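PDB 5NO8: Baccell_00875 from Bacteroides cellulosilyticus DSM 14838, which is a polysaccharide lyase that probably removes L-rhamnose caps linked to glucuronic acid in the side chains of complex arabinogalactan proteins. Local coordinates for residues A[53-58]-A[145-150]; A[154-159]-A[530-535]; A[286-291]-A[304-309]; A[637-642]-A[688-693]; A[658-663]-A[670-675]. All blocks are in the same frame, centred on the assembly; numbering follows the deposited sequence.

In the fold
The chain combines beta sheets in its first half with a largely helical second half. Contacts 1 and 2 adjoin in sequence, with centres about 20 Å apart. Contact 1 joins two loops of the beta part; contact 2 packs helix 155-161 of the beta part against an interhelical loop of the helical part. Contact 3 lies within a separate sheet, its centre about 44 Å from that of contact 2. Contacts 4 and 5 are close in sequence: hairpin 658-675 is nested inside the loop closed by contact 4, and the nearest atoms of contacts 4 and 5 are about 11 Å apart. A glycerol, probably from the crystallisation liquor, lies about 4 Å from the Asn691 side chain.

Contact 1. Residues A[53-58]-A[145-150]; sequences NWVVKT and YTPFND
Val56 N donates to Pro147 O at 2.8 Å, nearly straight along the C=O bond. Asn149 N donates to Trp54 O at 2.9 Å and approaches that carbonyl from above its plane. These two backbone bonds flank the pair Val55 and Phe148, whose CA atoms are 4.5 Å apart. Both carbonyls also take a CA-H contact: Val55 CA lies 3.2 Å from Pro147 O, and Phe148 CA lies 3.4 Å from Trp54 O.

The result is a single beta bridge between two loops, one after strand 40-45 and one leading from strand 137-145 to helix 155-161. Pro147 and Asn149 each centre an inverse gamma turn. Asn53 makes an Asx turn, with OD1 accepting from Val55 N and also from Leu43 N.

The polar side-chain bond comes from Asn149. Its CG is anti to the backbone N (chi1 -157°), and this sends ND2 across to Asn53 O, 3.0 Å away, with an N-H...O angle of 153°. OD1 of the same amide accepts from Gln62 and Asn151. A leucine at Asn149 would probably leave Asn53 O without this donor and the Gln62 and Asn151 amides without their shared acceptor.

The apolar contacts are looser. Val55 CB faces Pro147 CG at 4.3 Å, and Val56 CB lies 4.4 Å from Pro147 CB. The Phe148 ring makes an edge-to-face pair with Trp72.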
# COMPACT_ATOMS: atom_id res chain seq x y z
N ASN A 53 -2.92 17.24 -15.53
CA ASN A 53 -4.13 16.50 -15.94
C ASN A 53 -4.35 15.39 -14.93
O ASN A 53 -3.48 14.56 -14.74
CB ASN A 53 -3.94 15.90 -17.33
CG ASN A 53 -5.22 15.30 -17.89
OD1 ASN A 53 -6.29 15.33 -17.26
ND2 ASN A 53 -5.13 14.79 -19.10
N TRP A 54 -5.49 15.42 -14.26
CA TRP A 54 -5.77 14.48 -13.18
C TRP A 54 -6.22 13.12 -13.67
O TRP A 54 -6.30 12.16 -12.87
CB TRP A 54 -6.76 15.08 -12.20
CG TRP A 54 -6.13 16.21 -11.45
CD1 TRP A 54 -6.03 17.53 -11.85
CD2 TRP A 54 -5.43 16.12 -10.22
NE1 TRP A 54 -5.34 18.25 -10.92
CE2 TRP A 54 -4.96 17.41 -9.90
CE3 TRP A 54 -5.18 15.07 -9.32
CZ2 TRP A 54 -4.24 17.67 -8.73
CZ3 TRP A 54 -4.48 15.34 -8.17
CH2 TRP A 54 -4.01 16.63 -7.88
N VAL A 55 -6.49 13.00 -14.97
CA VAL A 55 -6.78 11.70 -15.59
C VAL A 55 -5.71 11.25 -16.58
O VAL A 55 -4.97 12.06 -17.17
CB VAL A 55 -8.19 11.63 -16.24
CG1 VAL A 55 -9.28 11.89 -15.22
CG2 VAL A 55 -8.36 12.58 -17.41
N VAL A 56 -5.64 9.93 -16.75
CA VAL A 56 -4.82 9.31 -17.77
C VAL A 56 -5.44 9.69 -19.11
O VAL A 56 -6.66 9.70 -19.22
CB VAL A 56 -4.82 7.77 -17.62
CG1 VAL A 56 -3.93 7.11 -18.68
CG2 VAL A 56 -4.33 7.37 -16.23
N LYS A 57 -4.62 9.98 -20.11
CA LYS A 57 -5.16 10.23 -21.46
C LYS A 57 -5.71 8.94 -22.04
O LYS A 57 -5.10 7.88 -21.91
CB LYS A 57 -4.12 10.85 -22.37
CG LYS A 57 -3.86 12.31 -22.01
CD LYS A 57 -2.97 12.99 -23.03
CE LYS A 57 -1.57 12.44 -22.96
NZ LYS A 57 -0.61 13.28 -23.72
N THR A 58 -6.87 9.03 -22.67
CA THR A 58 -7.56 7.83 -23.14
C THR A 58 -7.69 7.88 -24.67
O THR A 58 -8.70 7.49 -25.25
CB THR A 58 -8.91 7.66 -22.41
OG1 THR A 58 -9.64 8.90 -22.42
CG2 THR A 58 -8.69 7.24 -20.96
N TYR A 145 -15.74 4.17 -14.95
CA TYR A 145 -14.31 4.43 -15.04
C TYR A 145 -13.97 5.81 -14.48
O TYR A 145 -14.62 6.80 -14.80
CB TYR A 145 -13.83 4.34 -16.48
CG TYR A 145 -13.94 3.00 -17.09
CD1 TYR A 145 -13.22 1.93 -16.57
CD2 TYR A 145 -14.74 2.78 -18.19
CE1 TYR A 145 -13.30 0.66 -17.14
CE2 TYR A 145 -14.82 1.54 -18.77
CZ TYR A 145 -14.09 0.48 -18.27
OH TYR A 145 -14.20 -0.76 -18.88
N THR A 146 -12.93 5.85 -13.63
CA THR A 146 -12.41 7.08 -13.04
C THR A 146 -10.89 6.97 -13.17
O THR A 146 -10.20 6.61 -12.20
CB THR A 146 -12.86 7.30 -11.58
OG1 THR A 146 -12.42 6.19 -10.79
CG2 THR A 146 -14.37 7.47 -11.48
N PRO A 147 -10.36 7.22 -14.38
CA PRO A 147 -8.95 6.90 -14.67
C PRO A 147 -8.00 7.95 -14.11
O PRO A 147 -7.34 8.65 -14.87
CB PRO A 147 -8.92 6.81 -16.19
CG PRO A 147 -10.01 7.73 -16.63
CD PRO A 147 -11.09 7.61 -15.59
N PHE A 148 -7.93 8.03 -12.79
CA PHE A 148 -7.01 8.95 -12.09
C PHE A 148 -5.58 8.66 -12.55
O PHE A 148 -5.19 7.50 -12.77
CB PHE A 148 -7.10 8.81 -10.57
CG PHE A 148 -8.39 9.30 -9.98
CD1 PHE A 148 -8.57 10.65 -9.69
CD2 PHE A 148 -9.41 8.41 -9.67
CE1 PHE A 148 -9.76 11.12 -9.12
CE2 PHE A 148 -10.60 8.86 -9.13
CZ PHE A 148 -10.77 10.21 -8.86
N ASN A 149 -4.79 9.74 -12.67
CA ASN A 149 -3.45 9.69 -13.28
C ASN A 149 -2.40 9.24 -12.26
O ASN A 149 -1.57 10.04 -11.81
CB ASN A 149 -3.14 11.08 -13.88
CG ASN A 149 -2.10 11.04 -14.98
OD1 ASN A 149 -1.70 9.99 -15.45
ND2 ASN A 149 -1.66 12.24 -15.41
N ASP A 150 -2.51 7.98 -11.85
CA ASP A 150 -1.71 7.39 -10.79
C ASP A 150 -0.78 6.39 -11.47
O ASP A 150 -1.13 5.22 -11.74
CB ASP A 150 -2.60 6.71 -9.74
CG ASP A 150 -1.83 6.27 -8.49
OD1 ASP A 150 -0.59 5.99 -8.57
OD2 ASP A 150 -2.46 6.20 -7.40

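Contact 2. Residues A[154-159]-A[530-535]; sequences DAQQCI and GLNYPA
The first turn of helix 155-161 meets the loop after helix 509-529, with Ala155 against Tyr533 and Gln156 against Asn532. Ala155 points its methyl at the loop backbone. Its CB lies 3.4 Å from Tyr533 O, and it also meets the Tyr533 side chain, CB to CB, at 4.3 Å. One turn on, Ile159 follows on the same side of the helix. Its CG1 comes to 4.4 Å from Leu531 O, and both Ile159 and Leu531 touch Val574 of helix 562-576.

The one hydrogen bond across the segments is between side chains. Asn532 ND2 donates to Gln156 OE1 at 2.8 Å, with an N-H...O angle of 167°. The Gln156 chain bends at chi2 (66°), which turns OE1 toward the loop. The two side chains cross at about a right angle, yet their amide planes are only 25° apart. The acceptor lies in the amide plane of Asn532.

Gly530, just after helix 509-529, leaves the helical conformation with positive phi, and Asn532 centres an inverse gamma turn. The Tyr533 ring packs on Ile544 and Val545 of helix 542-559, and its hydroxyl is hydrogen-bonded to Gln571.

At the start of the other segment, Asp154 OD1 accepts from Gln157 N at 2.8 Å, almost in line with its C-O bond. This is a helix N-cap, here on a helix whose first turn packs against an interhelical loop of the helical domain.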
# COMPACT_ATOMS: atom_id res chain seq x y z
N ASP A 154 8.41 8.79 -14.34
CA ASP A 154 9.73 9.16 -13.80
C ASP A 154 9.51 10.09 -12.61
O ASP A 154 8.40 10.63 -12.45
CB ASP A 154 10.62 9.83 -14.86
CG ASP A 154 10.00 11.08 -15.48
OD1 ASP A 154 9.83 12.11 -14.80
OD2 ASP A 154 9.72 11.04 -16.69
N ALA A 155 10.54 10.30 -11.78
CA ALA A 155 10.38 11.10 -10.57
C ALA A 155 9.89 12.53 -10.81
O ALA A 155 9.07 13.04 -10.06
CB ALA A 155 11.67 11.11 -9.75
N GLN A 156 10.35 13.16 -11.89
CA GLN A 156 10.06 14.57 -12.09
C GLN A 156 8.61 14.75 -12.50
O GLN A 156 7.92 15.59 -11.96
CB GLN A 156 10.99 15.20 -13.13
CG GLN A 156 12.41 15.42 -12.60
CD GLN A 156 13.18 14.13 -12.27
OE1 GLN A 156 13.91 14.08 -11.26
NE2 GLN A 156 13.05 13.09 -13.12
N GLN A 157 8.14 13.94 -13.44
CA GLN A 157 6.72 14.01 -13.81
C GLN A 157 5.81 13.56 -12.66
O GLN A 157 4.72 14.10 -12.49
CB GLN A 157 6.44 13.17 -15.04
CG GLN A 157 6.99 13.75 -16.32
CD GLN A 157 6.58 12.89 -17.49
OE1 GLN A 157 7.30 11.97 -17.86
NE2 GLN A 157 5.40 13.15 -18.04
N CYS A 158 6.25 12.57 -11.89
CA CYS A 158 5.45 12.10 -10.74
C CYS A 158 5.24 13.21 -9.73
O CYS A 158 4.12 13.51 -9.37
CB CYS A 158 6.10 10.93 -10.05
SG CYS A 158 5.98 9.44 -11.02
N ILE A 159 6.33 13.83 -9.32
CA ILE A 159 6.31 14.87 -8.31
C ILE A 159 5.40 16.04 -8.69
O ILE A 159 4.67 16.58 -7.86
CB ILE A 159 7.78 15.29 -8.02
CG1 ILE A 159 8.46 14.21 -7.17
CG2 ILE A 159 7.90 16.67 -7.42
CD1 ILE A 159 7.98 14.08 -5.75
N GLY A 530 17.99 15.44 -3.59
CA GLY A 530 16.67 15.90 -3.14
C GLY A 530 15.57 15.01 -3.71
O GLY A 530 15.66 13.78 -3.67
N LEU A 531 14.57 15.63 -4.32
CA LEU A 531 13.44 14.90 -4.90
C LEU A 531 13.71 14.33 -6.29
O LEU A 531 12.84 13.66 -6.87
CB LEU A 531 12.19 15.78 -4.92
CG LEU A 531 11.82 16.47 -3.60
CD1 LEU A 531 10.53 17.25 -3.77
CD2 LEU A 531 11.70 15.47 -2.47
N ASN A 532 14.90 14.56 -6.84
CA ASN A 532 15.31 13.88 -8.08
C ASN A 532 15.75 12.46 -7.81
O ASN A 532 16.92 12.12 -7.96
CB ASN A 532 16.41 14.67 -8.80
CG ASN A 532 16.00 16.09 -9.07
OD1 ASN A 532 16.60 17.03 -8.55
ND2 ASN A 532 14.93 16.27 -9.84
N TYR A 533 14.80 11.61 -7.44
CA TYR A 533 15.09 10.24 -7.06
C TYR A 533 15.43 9.44 -8.32
O TYR A 533 14.64 9.44 -9.27
CB TYR A 533 13.89 9.59 -6.37
CG TYR A 533 13.45 10.25 -5.09
CD1 TYR A 533 14.10 10.00 -3.88
CD2 TYR A 533 12.35 11.09 -5.07
CE1 TYR A 533 13.69 10.59 -2.70
CE2 TYR A 533 11.92 11.69 -3.90
CZ TYR A 533 12.59 11.43 -2.72
OH TYR A 533 12.14 12.03 -1.59
N PRO A 534 16.58 8.76 -8.34
CA PRO A 534 16.84 7.87 -9.47
C PRO A 534 15.86 6.69 -9.54
O PRO A 534 15.32 6.26 -8.50
CB PRO A 534 18.28 7.36 -9.23
CG PRO A 534 18.75 7.95 -7.95
CD PRO A 534 17.60 8.62 -7.28
N ALA A 535 15.65 6.17 -10.74
CA ALA A 535 14.79 5.01 -10.92
C ALA A 535 15.54 3.79 -10.39
O ALA A 535 16.76 3.70 -10.52
CB ALA A 535 14.41 4.82 -12.38

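Contact 3. Residues A[286-291]-A[304-309]; sequences CTAKMN and CFVEVP
Cys304 meets Cys286 with SG atoms 3.7 Å apart, too far for a disulfide bond. The pair starts a row of contacts between strands 303-309 and 287-290. Both belong to one mixed sheet and both pair with strand 293-300, which lies between them in the sheet order. The two strands face each other through their side chains, as in a beta sandwich. The axes of segments 287-290 and 304-309 come within 8.4 Å and run in similar directions, 31° apart, with no hydrogen bond between them.

Phe305 points away and makes a cation-pi contact with Arg274. Val306 turns back, and its CG2 lies 3.7 Å from Ala288 CB. Glu307 forms a salt bridge to the same Arg274. Val308 points in again and meets Met290 tip to tip. Met290 is fully extended, its CG anti to the backbone N (chi1 180°), which brings SD to 3.7 Å from Val308 CG2. At Pro309 the carbonyl takes over, with Met290 CE 4.0 Å from Pro309 O.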
# COMPACT_ATOMS: atom_id res chain seq x y z
N CYS A 286 -29.28 7.58 13.58
CA CYS A 286 -28.01 6.88 13.36
C CYS A 286 -28.00 5.60 14.19
O CYS A 286 -28.25 5.66 15.39
CB CYS A 286 -26.84 7.73 13.76
SG CYS A 286 -25.26 6.90 13.39
N THR A 287 -27.78 4.47 13.54
CA THR A 287 -27.66 3.18 14.21
C THR A 287 -26.38 2.52 13.70
O THR A 287 -25.78 2.97 12.70
CB THR A 287 -28.83 2.22 13.90
OG1 THR A 287 -28.99 2.06 12.48
CG2 THR A 287 -30.14 2.72 14.51
N ALA A 288 -25.97 1.47 14.38
CA ALA A 288 -24.75 0.78 14.01
C ALA A 288 -24.87 -0.71 14.15
O ALA A 288 -25.70 -1.21 14.90
CB ALA A 288 -23.60 1.27 14.84
N LYS A 289 -23.99 -1.41 13.43
CA LYS A 289 -23.88 -2.86 13.53
C LYS A 289 -22.40 -3.27 13.60
O LYS A 289 -21.53 -2.56 13.10
CB LYS A 289 -24.55 -3.57 12.37
CG LYS A 289 -26.05 -3.38 12.29
CD LYS A 289 -26.71 -4.11 11.13
CE LYS A 289 -28.18 -3.65 10.99
NZ LYS A 289 -28.85 -4.43 9.90
N MET A 290 -22.16 -4.39 14.27
CA MET A 290 -20.85 -5.01 14.37
C MET A 290 -20.99 -6.40 13.78
O MET A 290 -21.76 -7.21 14.33
CB MET A 290 -20.42 -5.09 15.83
CG MET A 290 -19.09 -5.71 16.06
SD MET A 290 -18.77 -5.63 17.86
CE MET A 290 -17.35 -6.67 17.84
N ASN A 291 -20.30 -6.68 12.68
CA ASN A 291 -20.56 -7.93 11.90
C ASN A 291 -22.06 -8.24 11.72
O ASN A 291 -22.52 -9.35 11.94
CB ASN A 291 -19.83 -9.10 12.55
CG ASN A 291 -18.34 -9.01 12.37
OD1 ASN A 291 -17.86 -8.27 11.51
ND2 ASN A 291 -17.59 -9.81 13.14
N CYS A 304 -21.23 10.54 16.43
CA CYS A 304 -21.90 9.30 16.81
C CYS A 304 -20.81 8.30 17.04
O CYS A 304 -19.89 8.23 16.23
CB CYS A 304 -22.78 8.80 15.69
SG CYS A 304 -24.32 9.69 15.61
N PHE A 305 -20.85 7.56 18.15
CA PHE A 305 -19.82 6.57 18.41
C PHE A 305 -20.33 5.29 19.07
O PHE A 305 -21.39 5.25 19.68
CB PHE A 305 -18.64 7.15 19.20
CG PHE A 305 -18.97 7.55 20.62
CD1 PHE A 305 -19.53 8.80 20.88
CD2 PHE A 305 -18.76 6.69 21.68
CE1 PHE A 305 -19.85 9.18 22.18
CE2 PHE A 305 -19.08 7.06 22.99
CZ PHE A 305 -19.62 8.31 23.23
N VAL A 306 -19.54 4.25 18.86
CA VAL A 306 -19.74 2.92 19.38
C VAL A 306 -18.51 2.57 20.21
O VAL A 306 -17.37 2.84 19.78
CB VAL A 306 -19.83 1.92 18.20
CG1 VAL A 306 -19.81 0.48 18.66
CG2 VAL A 306 -21.07 2.19 17.39
N GLU A 307 -18.73 1.94 21.36
CA GLU A 307 -17.61 1.41 22.15
C GLU A 307 -17.96 -0.00 22.53
O GLU A 307 -18.99 -0.24 23.18
CB GLU A 307 -17.38 2.24 23.41
CG GLU A 307 -16.69 3.56 23.10
CD GLU A 307 -16.19 4.30 24.34
OE1 GLU A 307 -16.80 4.15 25.42
OE2 GLU A 307 -15.20 5.06 24.21
N VAL A 308 -17.16 -0.95 22.08
CA VAL A 308 -17.46 -2.36 22.28
C VAL A 308 -16.20 -3.14 22.59
O VAL A 308 -15.13 -2.79 22.13
CB VAL A 308 -18.13 -3.02 21.05
CG1 VAL A 308 -19.54 -2.52 20.85
CG2 VAL A 308 -17.29 -2.83 19.80
N PRO A 309 -16.34 -4.22 23.35
CA PRO A 309 -15.25 -5.15 23.49
C PRO A 309 -15.09 -6.05 22.25
O PRO A 309 -16.05 -6.41 21.57
CB PRO A 309 -15.66 -5.95 24.73
CG PRO A 309 -17.13 -5.99 24.65
CD PRO A 309 -17.52 -4.64 24.13

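Contact 4. Residues A[637-642]-A[688-693]; sequences RAENVV and LLVNRG
Val642 and Val690 reach toward each other tip to tip, with Val642 CG1 3.8 Å from Val690 CG2. The other branch of Val690, CG1, is anti to the backbone N (chi1 165°). It comes down on Ala638 CB at 3.7 Å and lies beside Glu639 N. Helices 632-644 and 682-692 run roughly antiparallel here; the axes of segments 637-642 and 688-692 approach to 9.4 Å at an angle of 141°.

Asn691 lies along one side of this valine pair. Its amide slides past Val642 in the opposite direction, ND2 to CG2 at 3.6 Å. Glu639 crosses it obliquely, with CG 3.6 Å from Asn691 OD1 and the carboxylate and amide planes 22° apart. One water joins Glu639 OE2 to Asn691 OD1, and a second joins Glu639 O to Asn691 ND2. OE2 also accepts from Gln635, and ND2 also donates to Tyr687 O.

Water thus carries the polar link between these segments, with no direct hydrogen bond, while Gln635 donates straight to Val690 O.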
# COMPACT_ATOMS: atom_id res chain seq x y z
N ARG A 637 2.03 7.09 15.18
CA ARG A 637 1.83 6.76 13.77
C ARG A 637 2.65 5.57 13.31
O ARG A 637 2.14 4.67 12.63
CB ARG A 637 2.04 7.99 12.90
CG ARG A 637 0.95 9.01 13.15
CD ARG A 637 1.26 10.32 12.46
NE ARG A 637 1.23 10.16 11.01
CZ ARG A 637 1.46 11.15 10.15
NH1 ARG A 637 1.75 12.38 10.58
NH2 ARG A 637 1.41 10.89 8.85
N ALA A 638 3.91 5.49 13.74
CA ALA A 638 4.74 4.34 13.46
C ALA A 638 4.10 3.07 13.96
O ALA A 638 4.14 2.03 13.30
CB ALA A 638 6.11 4.51 14.12
N GLU A 639 3.55 3.13 15.17
CA GLU A 639 2.89 1.97 15.78
C GLU A 639 1.67 1.49 14.98
O GLU A 639 1.45 0.27 14.82
CB GLU A 639 2.48 2.30 17.22
CG GLU A 639 3.67 2.32 18.17
CD GLU A 639 3.43 3.02 19.50
OE1 GLU A 639 2.26 3.41 19.78
OE2 GLU A 639 4.42 3.22 20.28
N ASN A 640 0.91 2.45 14.50
CA ASN A 640 -0.25 2.19 13.65
C ASN A 640 0.16 1.51 12.34
O ASN A 640 -0.47 0.51 11.93
CB ASN A 640 -0.99 3.50 13.38
CG ASN A 640 -2.20 3.30 12.51
OD1 ASN A 640 -3.03 2.44 12.80
ND2 ASN A 640 -2.30 4.06 11.43
N VAL A 641 1.19 2.03 11.69
CA VAL A 641 1.65 1.44 10.43
C VAL A 641 2.02 -0.04 10.58
O VAL A 641 1.55 -0.91 9.84
CB VAL A 641 2.87 2.19 9.82
CG1 VAL A 641 3.39 1.44 8.61
CG2 VAL A 641 2.51 3.61 9.46
N VAL A 642 2.86 -0.35 11.56
CA VAL A 642 3.36 -1.71 11.72
C VAL A 642 2.27 -2.64 12.26
O VAL A 642 2.23 -3.80 11.86
CB VAL A 642 4.69 -1.77 12.51
CG1 VAL A 642 5.75 -0.92 11.78
CG2 VAL A 642 4.54 -1.34 13.98
N LEU A 688 9.14 -4.92 15.34
CA LEU A 688 10.02 -5.01 16.51
C LEU A 688 10.98 -3.84 16.63
O LEU A 688 11.31 -3.46 17.75
CB LEU A 688 10.76 -6.34 16.53
CG LEU A 688 9.82 -7.53 16.71
CD1 LEU A 688 10.53 -8.83 16.53
CD2 LEU A 688 9.12 -7.52 18.07
N LEU A 689 11.38 -3.24 15.51
CA LEU A 689 12.09 -1.96 15.57
C LEU A 689 11.26 -0.86 16.21
O LEU A 689 11.66 -0.21 17.19
CB LEU A 689 12.52 -1.52 14.16
CG LEU A 689 13.23 -0.15 14.14
CD1 LEU A 689 14.63 -0.33 14.75
CD2 LEU A 689 13.32 0.35 12.72
N VAL A 690 10.05 -0.67 15.69
CA VAL A 690 9.19 0.40 16.11
C VAL A 690 8.78 0.26 17.57
O VAL A 690 8.75 1.26 18.28
CB VAL A 690 7.93 0.47 15.23
CG1 VAL A 690 6.83 1.33 15.84
CG2 VAL A 690 8.32 0.98 13.85
N ASN A 691 8.47 -0.97 17.99
CA ASN A 691 7.90 -1.19 19.31
C ASN A 691 8.93 -1.46 20.40
O ASN A 691 8.64 -1.22 21.56
CB ASN A 691 6.84 -2.27 19.27
CG ASN A 691 5.56 -1.74 18.67
OD1 ASN A 691 4.91 -0.88 19.29
ND2 ASN A 691 5.25 -2.13 17.44
N ARG A 692 10.08 -1.99 20.01
CA ARG A 692 11.10 -2.39 20.99
C ARG A 692 12.49 -1.88 20.72
O ARG A 692 13.40 -2.18 21.50
CB ARG A 692 11.11 -3.91 21.09
CG ARG A 692 9.86 -4.40 21.78
CD ARG A 692 9.91 -5.84 22.10
NE ARG A 692 8.59 -6.24 22.56
CZ ARG A 692 8.11 -6.05 23.79
NH1 ARG A 692 8.83 -5.51 24.75
NH2 ARG A 692 6.89 -6.43 24.06
N GLY A 693 12.67 -1.09 19.65
CA GLY A 693 13.99 -0.56 19.31
C GLY A 693 15.02 -1.60 18.89
O GLY A 693 16.21 -1.34 18.97
O HOH W 1 2.53 -1.36 16.78
O HOH W 2 5.63 0.88 21.30

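Contact 5. Residues A[658-663]-A[670-675]; sequences AYMYPY and AEFYDP
Strands 659-660 and 672-673 pair antiparallel: Met660 N donates to Phe672 O at 2.8 Å, and Asp674 N to Ala658 O at 2.9 Å. Tyr659 and Tyr673 form the non-hydrogen-bonded pair. Their rings meet edge to face, centroids 4.6 Å apart and planes at 57°, with Tyr659 CD1 over the centre of the Tyr673 ring. Replacing Tyr673 with alanine would probably leave that edge of Tyr659 without a face to rest on.

The hairpin carries a G1 beta bulge. Glu671 and Phe672 both face Met660, whose O accepts from Phe672 N at 3.3 Å and, weakly, from Glu671 N.

On the other side of the strands, Met660 CG lies over the Phe672 ring, 4.0 Å from its centroid. Phe672 CG sits between its backbone N and carbonyl carbon (chi1 66°), which brings the ring alongside Met660. Arg603 makes a cation-pi contact with this ring. One water connects Tyr659 OH to Glu671 O. Glu671 OE1 lies at the edge of the Tyr663 ring and is salt-bridged to Lys669.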
# COMPACT_ATOMS: atom_id res chain seq x y z
N ALA A 658 1.35 -10.92 0.26
CA ALA A 658 0.57 -9.75 -0.18
C ALA A 658 -0.93 -9.99 -0.07
O ALA A 658 -1.39 -11.10 -0.32
CB ALA A 658 0.89 -9.44 -1.65
N TYR A 659 -1.67 -8.95 0.32
CA TYR A 659 -3.10 -8.96 0.25
C TYR A 659 -3.48 -8.20 -1.04
O TYR A 659 -3.28 -7.01 -1.13
CB TYR A 659 -3.76 -8.29 1.45
CG TYR A 659 -5.27 -8.39 1.37
CD1 TYR A 659 -5.91 -9.62 1.61
CD2 TYR A 659 -6.05 -7.32 0.95
CE1 TYR A 659 -7.29 -9.76 1.49
CE2 TYR A 659 -7.42 -7.45 0.83
CZ TYR A 659 -8.04 -8.67 1.10
OH TYR A 659 -9.41 -8.80 1.00
N MET A 660 -4.09 -8.90 -1.98
CA MET A 660 -4.55 -8.31 -3.24
C MET A 660 -5.91 -7.66 -2.94
O MET A 660 -6.89 -8.34 -2.73
CB MET A 660 -4.66 -9.37 -4.35
CG MET A 660 -3.39 -10.17 -4.60
SD MET A 660 -1.98 -9.12 -4.94
CE MET A 660 -2.56 -8.07 -6.27
N TYR A 661 -5.94 -6.33 -2.95
CA TYR A 661 -7.01 -5.56 -2.33
C TYR A 661 -8.29 -5.29 -3.17
O TYR A 661 -9.40 -5.40 -2.64
CB TYR A 661 -6.45 -4.25 -1.76
CG TYR A 661 -7.46 -3.48 -0.96
CD1 TYR A 661 -7.68 -3.77 0.39
CD2 TYR A 661 -8.23 -2.48 -1.54
CE1 TYR A 661 -8.65 -3.09 1.11
CE2 TYR A 661 -9.18 -1.79 -0.82
CZ TYR A 661 -9.38 -2.10 0.50
OH TYR A 661 -10.33 -1.42 1.20
N PRO A 662 -8.13 -4.88 -4.44
CA PRO A 662 -9.35 -4.52 -5.20
C PRO A 662 -10.33 -5.66 -5.37
O PRO A 662 -9.96 -6.82 -5.21
CB PRO A 662 -8.81 -4.08 -6.56
CG PRO A 662 -7.38 -3.76 -6.33
CD PRO A 662 -6.92 -4.72 -5.26
N TYR A 663 -11.54 -5.33 -5.76
CA TYR A 663 -12.58 -6.32 -5.99
C TYR A 663 -12.13 -7.31 -7.05
O TYR A 663 -12.23 -8.52 -6.87
CB TYR A 663 -13.86 -5.58 -6.42
CG TYR A 663 -15.00 -6.47 -6.89
CD1 TYR A 663 -15.51 -7.47 -6.10
CD2 TYR A 663 -15.61 -6.21 -8.10
CE1 TYR A 663 -16.57 -8.26 -6.52
CE2 TYR A 663 -16.65 -6.99 -8.57
CZ TYR A 663 -17.14 -8.01 -7.78
OH TYR A 663 -18.18 -8.77 -8.28
N ALA A 670 -10.12 -10.70 -6.92
CA ALA A 670 -9.03 -10.47 -5.98
C ALA A 670 -9.58 -10.56 -4.55
O ALA A 670 -10.33 -11.51 -4.27
CB ALA A 670 -8.28 -9.18 -6.31
N GLU A 671 -9.24 -9.63 -3.67
CA GLU A 671 -9.62 -9.71 -2.24
C GLU A 671 -9.13 -11.03 -1.61
O GLU A 671 -9.91 -11.76 -0.98
CB GLU A 671 -11.11 -9.48 -2.03
CG GLU A 671 -11.56 -8.18 -2.66
CD GLU A 671 -12.93 -7.73 -2.23
OE1 GLU A 671 -13.91 -8.17 -2.86
OE2 GLU A 671 -13.01 -6.98 -1.25
N PHE A 672 -7.85 -11.32 -1.76
CA PHE A 672 -7.29 -12.52 -1.15
C PHE A 672 -5.85 -12.29 -0.72
O PHE A 672 -5.15 -11.42 -1.24
CB PHE A 672 -7.39 -13.73 -2.11
CG PHE A 672 -6.54 -13.59 -3.34
CD1 PHE A 672 -5.20 -13.87 -3.31
CD2 PHE A 672 -7.11 -13.21 -4.54
CE1 PHE A 672 -4.40 -13.72 -4.43
CE2 PHE A 672 -6.32 -13.07 -5.66
CZ PHE A 672 -4.97 -13.32 -5.62
N TYR A 673 -5.42 -13.10 0.25
CA TYR A 673 -4.01 -13.20 0.64
C TYR A 673 -3.35 -14.18 -0.29
O TYR A 673 -3.81 -15.33 -0.44
CB TYR A 673 -3.89 -13.70 2.11
CG TYR A 673 -4.33 -12.68 3.10
CD1 TYR A 673 -3.49 -11.64 3.45
CD2 TYR A 673 -5.60 -12.72 3.68
CE1 TYR A 673 -3.90 -10.65 4.35
CE2 TYR A 673 -6.01 -11.72 4.56
CZ TYR A 673 -5.13 -10.71 4.91
OH TYR A 673 -5.51 -9.72 5.78
N ASP A 674 -2.27 -13.75 -0.93
CA ASP A 674 -1.53 -14.66 -1.78
C ASP A 674 -1.02 -15.86 -0.97
O ASP A 674 -0.57 -15.68 0.17
CB ASP A 674 -0.36 -13.97 -2.45
CG ASP A 674 0.24 -14.82 -3.54
OD1 ASP A 674 1.06 -15.71 -3.18
OD2 ASP A 674 -0.18 -14.64 -4.72
N PRO A 675 -1.16 -17.08 -1.51
CA PRO A 675 -0.83 -18.26 -0.73
C PRO A 675 0.66 -18.57 -0.52
O PRO A 675 0.94 -19.57 0.12
CB PRO A 675 -1.49 -19.39 -1.51
CG PRO A 675 -1.67 -18.89 -2.88
CD PRO A 675 -1.87 -17.42 -2.76
O HOH W 3 -10.46 -6.29 -0.11
O HOH W 4 -10.73 -10.89 1.92